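Side-chain contacts in tail fiber protein (Pseudomonas aeruginosa, PDB 6CL6), which forms a trimeric fiber of the R2 pyocin, a contractile injection system, and probably binds the receptor on the target Pseudomonas cell: residues A341-R346 / A363-E368; L255-G260 / S272-G277. All blocks are in the same frame, centred on the assembly; numbering follows the deposited sequence.

Both contacts rest mainly on apolar atoms, with a backbone carbonyl oxygen also close by in each. They belong to the same trimeric fiber but hold different elements. Contact 1 is a buried contact between two sheets of the C-terminal domain. Contact 2 comes earlier in the chain, where a 3-10 turn leans on helix 267-274, and it is only partly buried. Their centres lie 47 Å apart, and the two do not touch. In contact 1 two methyl groups meet, and an aromatic ring lies near a backbone carbonyl, while polar ends bond to neighbouring strands or another subunit. In contact 2 a leucine meets a threonine whose hydroxyl is tied to backbone oxygens. The second subunit touches both.

Contact 1: residues A341-R346 / A363-E368; sequences ASTGFR and AVLSWE
Thr343 lies across from Leu365 and Phe345 across from Trp367, with CA atoms of the two pairs 8.3 and 8.0 Å apart. The touching parts run in roughly the same sense, 38° apart. They belong to different sheets, so the contact joins two sheets through side chains pointing toward each other, consistent with the packed sheets of an H-type lectin-like domain. Thr343 and Leu365 meet through single methyl groups, with CG2 of Thr343 3.9 Å from CD2 of Leu365. The two side chains approach at a slant. The rotation of Thr343 (chi1 62°) sets OG1 between the backbone N and the carbonyl carbon. The methyl takes the place anti to the carbonyl carbon, and OG1 hydrogen-bonds to Ala329 O. Apolar and polar branches of one residue thus serve different partners. CE2 of Phe345 stands 4.0 Å from Glu368 O, with the ring oblique to that oxygen. Glu368 meets Phe345 through its backbone, as its CB points away. Its carboxylate hydrogen-bonds to Tyr328 OH and forms a salt bridge with Arg299 of the third subunit. Phe345 also packs on Ala353 and Ile355 of the adjacent strand 352-357 and on Cys324. In the other sheet, strand 363-371 runs between 297-306 and 324-331, and Gln331 of the latter touches both Thr343 and Leu365.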
ATOM      1  N   ALA A 341     110.872  18.472 -22.945  1.00 13.16           N
ATOM      2  CA  ALA A 341     109.822  17.549 -23.409  1.00 14.01           C
ATOM      3  C   ALA A 341     108.464  18.208 -23.195  1.00 17.19           C
ATOM      4  O   ALA A 341     107.516  17.603 -22.711  1.00 13.92           O
ATOM      5  CB  ALA A 341     109.920  16.197 -22.722  1.00 16.47           C
ATOM      6  N   SER A 342     108.360  19.453 -23.610  1.00 13.16           N
ATOM      7  CA  SER A 342     107.141  20.231 -23.458  1.00 13.44           C
ATOM      8  C   SER A 342     106.054  19.718 -24.389  1.00 17.08           C
ATOM      9  O   SER A 342     106.302  18.972 -25.321  1.00 16.13           O
ATOM     10  CB  SER A 342     107.420  21.713 -23.748  1.00 18.99           C
ATOM     11  OG  SER A 342     108.175  22.279 -22.710  1.00 22.73           O
ATOM     12  N   THR A 343     104.830  20.182 -24.120  1.00 19.48           N
ATOM     13  CA  THR A 343     103.660  19.824 -24.891  1.00 14.57           C
ATOM     14  C   THR A 343     102.833  21.062 -25.169  1.00 17.08           C
ATOM     15  O   THR A 343     102.969  22.099 -24.510  1.00 19.96           O
ATOM     16  CB  THR A 343     102.796  18.799 -24.127  1.00 24.31           C
ATOM     17  OG1 THR A 343     102.347  19.391 -22.908  1.00 15.30           O
ATOM     18  CG2 THR A 343     103.584  17.561 -23.817  1.00 14.41           C
ATOM     19  N   GLY A 344     101.927  20.935 -26.132  1.00 17.59           N
ATOM     20  CA  GLY A 344     100.984  21.996 -26.402  1.00 20.13           C
ATOM     21  C   GLY A 344      99.696  21.444 -26.977  1.00 21.57           C
ATOM     22  O   GLY A 344      99.693  20.447 -27.719  1.00 18.00           O
ATOM     23  N   PHE A 345      98.593  22.097 -26.625  1.00 16.67           N
ATOM     24  CA  PHE A 345      97.285  21.826 -27.208  1.00 18.27           C
ATOM     25  C   PHE A 345      96.743  23.159 -27.699  1.00 21.98           C
ATOM     26  O   PHE A 345      96.654  24.119 -26.923  1.00 24.67           O
ATOM     27  CB  PHE A 345      96.363  21.191 -26.178  1.00 16.21           C
ATOM     28  CG  PHE A 345      94.971  20.908 -26.686  1.00 16.69           C
ATOM     29  CD1 PHE A 345      94.027  21.914 -26.781  1.00 16.25           C
ATOM     30  CD2 PHE A 345      94.609  19.619 -27.035  1.00 19.27           C
ATOM     31  CE1 PHE A 345      92.751  21.646 -27.230  1.00 18.24           C
ATOM     32  CE2 PHE A 345      93.320  19.338 -27.475  1.00 21.97           C
ATOM     33  CZ  PHE A 345      92.396  20.362 -27.588  1.00 20.54           C
ATOM     34  N   ARG A 346      96.417  23.238 -28.984  1.00 19.45           N
ATOM     35  CA  ARG A 346      96.008  24.511 -29.552  1.00 22.02           C
ATOM     36  C   ARG A 346      95.234  24.270 -30.836  1.00 19.59           C
ATOM     37  O   ARG A 346      95.155  23.147 -31.343  1.00 23.27           O
ATOM     38  CB  ARG A 346      97.212  25.419 -29.813  1.00 30.04           C
ATOM     39  CG  ARG A 346      97.917  25.163 -31.143  1.00 31.82           C
ATOM     40  CD  ARG A 346      99.191  25.994 -31.259  1.00 34.44           C
ATOM     41  NE  ARG A 346      99.777  25.930 -32.608  1.00 34.84           N
ATOM     42  CZ  ARG A 346     100.626  24.985 -33.009  1.00 28.61           C
ATOM     43  NH1 ARG A 346     100.994  24.014 -32.187  1.00 25.87           N
ATOM     44  NH2 ARG A 346     101.110  25.006 -34.249  1.00 31.94           N
ATOM     45  N   ALA A 363     107.384  10.849 -30.773  1.00 17.90           N
ATOM     46  CA  ALA A 363     106.906  10.446 -29.474  1.00 17.84           C
ATOM     47  C   ALA A 363     105.390  10.402 -29.474  1.00 20.02           C
ATOM     48  O   ALA A 363     104.731  11.182 -30.153  1.00 17.00           O
ATOM     49  CB  ALA A 363     107.373  11.366 -28.343  1.00 14.84           C
ATOM     50  N   VAL A 364     104.864   9.494 -28.678  1.00 15.48           N
ATOM     51  CA  VAL A 364     103.419   9.371 -28.501  1.00 15.45           C
ATOM     52  C   VAL A 364     102.995  10.287 -27.366  1.00 18.82           C
ATOM     53  O   VAL A 364     103.520  10.189 -26.255  1.00 17.49           O
ATOM     54  CB  VAL A 364     103.007   7.928 -28.219  1.00 21.22           C
ATOM     55  CG1 VAL A 364     101.530   7.900 -27.907  1.00 16.47           C
ATOM     56  CG2 VAL A 364     103.319   7.029 -29.434  1.00 24.09           C
ATOM     57  N   LEU A 365     102.049  11.179 -27.650  1.00 15.37           N
ATOM     58  CA  LEU A 365     101.464  12.061 -26.657  1.00 21.47           C
ATOM     59  C   LEU A 365      99.987  11.724 -26.486  1.00 21.86           C
ATOM     60  O   LEU A 365      99.263  11.513 -27.469  1.00 17.60           O
ATOM     61  CB  LEU A 365     101.619  13.527 -27.065  1.00 15.96           C
ATOM     62  CG  LEU A 365     103.000  14.164 -26.778  1.00 14.90           C
ATOM     63  CD1 LEU A 365     104.121  13.473 -27.551  1.00 15.83           C
ATOM     64  CD2 LEU A 365     102.949  15.657 -27.104  1.00 14.94           C
ATOM     65  N   SER A 366      99.554  11.643 -25.244  1.00 16.01           N
ATOM     66  CA  SER A 366      98.123  11.558 -24.977  1.00 15.34           C
ATOM     67  C   SER A 366      97.573  12.965 -24.800  1.00 15.34           C
ATOM     68  O   SER A 366      98.319  13.935 -24.613  1.00 16.51           O
ATOM     69  CB  SER A 366      97.840  10.706 -23.747  1.00 16.85           C
ATOM     70  OG  SER A 366      98.467  11.248 -22.600  1.00 14.71           O
ATOM     71  N   TRP A 367      96.245  13.076 -24.888  1.00 18.34           N
ATOM     72  CA  TRP A 367      95.612  14.367 -24.816  1.00 15.65           C
ATOM     73  C   TRP A 367      94.201  14.243 -24.244  1.00 20.53           C
ATOM     74  O   TRP A 367      93.572  13.186 -24.299  1.00 16.58           O
ATOM     75  CB  TRP A 367      95.570  15.022 -26.201  1.00 15.98           C
ATOM     76  CG  TRP A 367      94.779  14.257 -27.212  1.00 16.39           C
ATOM     77  CD1 TRP A 367      95.274  13.419 -28.161  1.00 22.99           C
ATOM     78  CD2 TRP A 367      93.361  14.251 -27.369  1.00 19.28           C
ATOM     79  NE1 TRP A 367      94.251  12.903 -28.921  1.00 20.91           N
ATOM     80  CE2 TRP A 367      93.062  13.388 -28.446  1.00 19.75           C
ATOM     81  CE3 TRP A 367      92.315  14.893 -26.719  1.00 16.71           C
ATOM     82  CZ2 TRP A 367      91.751  13.145 -28.867  1.00 17.41           C
ATOM     83  CZ3 TRP A 367      90.998  14.642 -27.137  1.00 17.08           C
ATOM     84  CH2 TRP A 367      90.737  13.784 -28.199  1.00 20.33           C
ATOM     85  N   GLU A 368      93.721  15.360 -23.679  1.00 15.69           N
ATOM     86  CA  GLU A 368      92.342  15.508 -23.258  1.00 18.68           C
ATOM     87  C   GLU A 368      91.824  16.852 -23.753  1.00 16.86           C
ATOM     88  O   GLU A 368      92.579  17.825 -23.870  1.00 19.65           O
ATOM     89  CB  GLU A 368      92.221  15.456 -21.732  1.00 24.51           C
ATOM     90  CG  GLU A 368      91.973  14.102 -21.153  1.00 29.00           C
ATOM     91  CD  GLU A 368      91.564  14.195 -19.681  1.00 48.46           C
ATOM     92  OE1 GLU A 368      92.453  14.336 -18.815  1.00 29.94           O
ATOM     93  OE2 GLU A 368      90.351  14.174 -19.403  1.00 29.84           O
TER

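Contact 2: residues L255-G260 / S272-G277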
ATOM      1  N   LEU A 255      49.022  12.550 -10.083  1.00 25.97           N
ATOM      2  CA  LEU A 255      49.337  12.530  -8.663  1.00 29.45           C
ATOM      3  C   LEU A 255      50.439  13.534  -8.343  1.00 34.22           C
ATOM      4  O   LEU A 255      51.480  13.552  -9.022  1.00 32.25           O
ATOM      5  CB  LEU A 255      49.789  11.123  -8.260  1.00 31.73           C
ATOM      6  CG  LEU A 255      49.843  10.841  -6.770  1.00 32.51           C
ATOM      7  CD1 LEU A 255      48.404  10.867  -6.246  1.00 32.16           C
ATOM      8  CD2 LEU A 255      50.496   9.500  -6.493  1.00 25.91           C
ATOM      9  N   PRO A 256      50.266  14.375  -7.332  1.00 34.76           N
ATOM     10  CA  PRO A 256      51.310  15.351  -7.000  1.00 32.42           C
ATOM     11  C   PRO A 256      52.306  14.769  -6.002  1.00 32.19           C
ATOM     12  O   PRO A 256      52.101  13.702  -5.428  1.00 26.12           O
ATOM     13  CB  PRO A 256      50.518  16.514  -6.383  1.00 38.92           C
ATOM     14  CG  PRO A 256      49.359  15.819  -5.698  1.00 49.06           C
ATOM     15  CD  PRO A 256      49.069  14.543  -6.475  1.00 35.07           C
ATOM     16  N   LEU A 257      53.423  15.489  -5.839  1.00 28.73           N
ATOM     17  CA  LEU A 257      54.441  15.066  -4.889  1.00 26.23           C
ATOM     18  C   LEU A 257      53.865  14.949  -3.479  1.00 33.77           C
ATOM     19  O   LEU A 257      54.242  14.052  -2.722  1.00 26.35           O
ATOM     20  CB  LEU A 257      55.610  16.053  -4.916  1.00 34.02           C
ATOM     21  CG  LEU A 257      56.775  15.760  -3.987  1.00 41.16           C
ATOM     22  CD1 LEU A 257      57.389  14.433  -4.329  1.00 29.75           C
ATOM     23  CD2 LEU A 257      57.832  16.868  -4.060  1.00 26.81           C
ATOM     24  N   ALA A 258      52.928  15.826  -3.118  1.00 31.10           N
ATOM     25  CA  ALA A 258      52.323  15.748  -1.786  1.00 35.39           C
ATOM     26  C   ALA A 258      51.796  14.349  -1.484  1.00 42.49           C
ATOM     27  O   ALA A 258      51.793  13.923  -0.321  1.00 29.19           O
ATOM     28  CB  ALA A 258      51.201  16.778  -1.672  1.00 33.08           C
ATOM     29  N   ARG A 259      51.396  13.595  -2.516  1.00 29.75           N
ATOM     30  CA  ARG A 259      50.857  12.250  -2.332  1.00 27.17           C
ATOM     31  C   ARG A 259      51.845  11.154  -2.740  1.00 28.93           C
ATOM     32  O   ARG A 259      51.461   9.982  -2.860  1.00 25.83           O
ATOM     33  CB  ARG A 259      49.554  12.112  -3.124  1.00 34.98           C
ATOM     34  CG  ARG A 259      48.488  13.162  -2.805  1.00 32.24           C
ATOM     35  CD  ARG A 259      47.597  12.725  -1.653  1.00 43.42           C
ATOM     36  NE  ARG A 259      48.278  12.814  -0.366  1.00 26.47           N
ATOM     37  CZ  ARG A 259      48.426  13.941   0.327  1.00 43.03           C
ATOM     38  NH1 ARG A 259      47.945  15.085  -0.148  1.00 35.09           N
ATOM     39  NH2 ARG A 259      49.064  13.926   1.490  1.00 33.84           N
ATOM     40  N   GLY A 260      53.114  11.500  -2.944  1.00 27.79           N
ATOM     41  CA  GLY A 260      54.079  10.527  -3.399  1.00 25.26           C
ATOM     42  C   GLY A 260      54.086  10.300  -4.885  1.00 27.84           C
ATOM     43  O   GLY A 260      54.627   9.277  -5.333  1.00 28.63           O
ATOM     44  N   SER A 272      61.779  17.336 -12.953  1.00 27.45           N
ATOM     45  CA  SER A 272      61.737  18.668 -12.373  1.00 35.90           C
ATOM     46  C   SER A 272      61.067  18.658 -11.004  1.00 39.52           C
ATOM     47  O   SER A 272      61.450  19.425 -10.110  1.00 28.57           O
ATOM     48  CB  SER A 272      61.004  19.626 -13.309  1.00 33.92           C
ATOM     49  OG  SER A 272      60.922  20.913 -12.709  1.00 34.27           O
ATOM     50  N   THR A 273      60.052  17.811 -10.826  1.00 30.73           N
ATOM     51  CA  THR A 273      59.341  17.783  -9.561  1.00 43.86           C
ATOM     52  C   THR A 273      60.238  17.305  -8.434  1.00 35.22           C
ATOM     53  O   THR A 273      60.181  17.850  -7.325  1.00 27.58           O
ATOM     54  CB  THR A 273      58.105  16.887  -9.664  1.00 31.05           C
ATOM     55  OG1 THR A 273      57.188  17.471 -10.592  1.00 30.72           O
ATOM     56  CG2 THR A 273      57.444  16.685  -8.293  1.00 31.07           C
ATOM     57  N   ILE A 274      61.068  16.292  -8.692  1.00 26.13           N
ATOM     58  CA  ILE A 274      61.929  15.744  -7.652  1.00 25.47           C
ATOM     59  C   ILE A 274      63.376  16.203  -7.801  1.00 23.95           C
ATOM     60  O   ILE A 274      64.258  15.679  -7.125  1.00 29.54           O
ATOM     61  CB  ILE A 274      61.821  14.208  -7.612  1.00 23.45           C
ATOM     62  CG1 ILE A 274      62.371  13.576  -8.878  1.00 32.45           C
ATOM     63  CG2 ILE A 274      60.368  13.800  -7.410  1.00 26.96           C
ATOM     64  CD1 ILE A 274      62.589  12.077  -8.761  1.00 29.27           C
ATOM     65  N   GLY A 275      63.628  17.190  -8.653  1.00 27.23           N
ATOM     66  CA  GLY A 275      64.959  17.761  -8.793  1.00 28.20           C
ATOM     67  C   GLY A 275      66.017  16.774  -9.231  1.00 32.19           C
ATOM     68  O   GLY A 275      67.153  16.819  -8.735  1.00 27.30           O
ATOM     69  N   ALA A 276      65.683  15.896 -10.163  1.00 23.83           N
ATOM     70  CA  ALA A 276      66.615  14.871 -10.599  1.00 28.25           C
ATOM     71  C   ALA A 276      67.293  15.263 -11.901  1.00 22.25           C
ATOM     72  O   ALA A 276      66.717  15.954 -12.745  1.00 31.93           O
ATOM     73  CB  ALA A 276      65.910  13.530 -10.783  1.00 29.58           C
ATOM     74  N   GLY A 277      68.523  14.781 -12.065  1.00 24.41           N
ATOM     75  CA  GLY A 277      69.259  14.956 -13.297  1.00 23.58           C
ATOM     76  C   GLY A 277      69.103  13.746 -14.216  1.00 23.67           C
ATOM     77  O   GLY A 277      68.448  12.751 -13.885  1.00 27.10           O
TER
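Leu257 overlaps Thr273, its CB lying 3.9 Å from Thr273 CG2. The contact joins a short 3-10 turn to the C-terminal part of helix 267-274, in a region of the trimeric fiber where the chains pack closely together. CA atoms of Leu257 and Thr273 are 7.3 Å apart. Leu257 extends with CG anti to its backbone N (chi1 180°). Its two methyls then reach different residues. CD2 comes to 4.1 Å from Thr273 O, and CD1 forms an apolar contact with CG2 of Ile274. The remainder of the Ile274 side chain leads away from Leu257. It packs on Ala270 of the second subunit and on Ile274 of the third, so copies of this residue meet between subunits. Leu257 itself also touches Ala267 of the second subunit. The turn that carries Leu257 is held by two backbone bonds, from Arg259 N to Pro256 O at 3.0 Å and from Gly260 N to Leu257 O at 2.8 Å. On the helix side, Gly275 leaves helical angles with a positive phi of 60°, and the chain turns off there. Thr273 has a divided role. Its methyl faces Leu257, while its hydroxyl stays with polar partners on its own chain. OG1 is within hydrogen-bonding reach of two carbonyl oxygens, which must share its one hydrogen: Gly269 O, four residues earlier in the helix, and Val262 O, from the loop that leads into it.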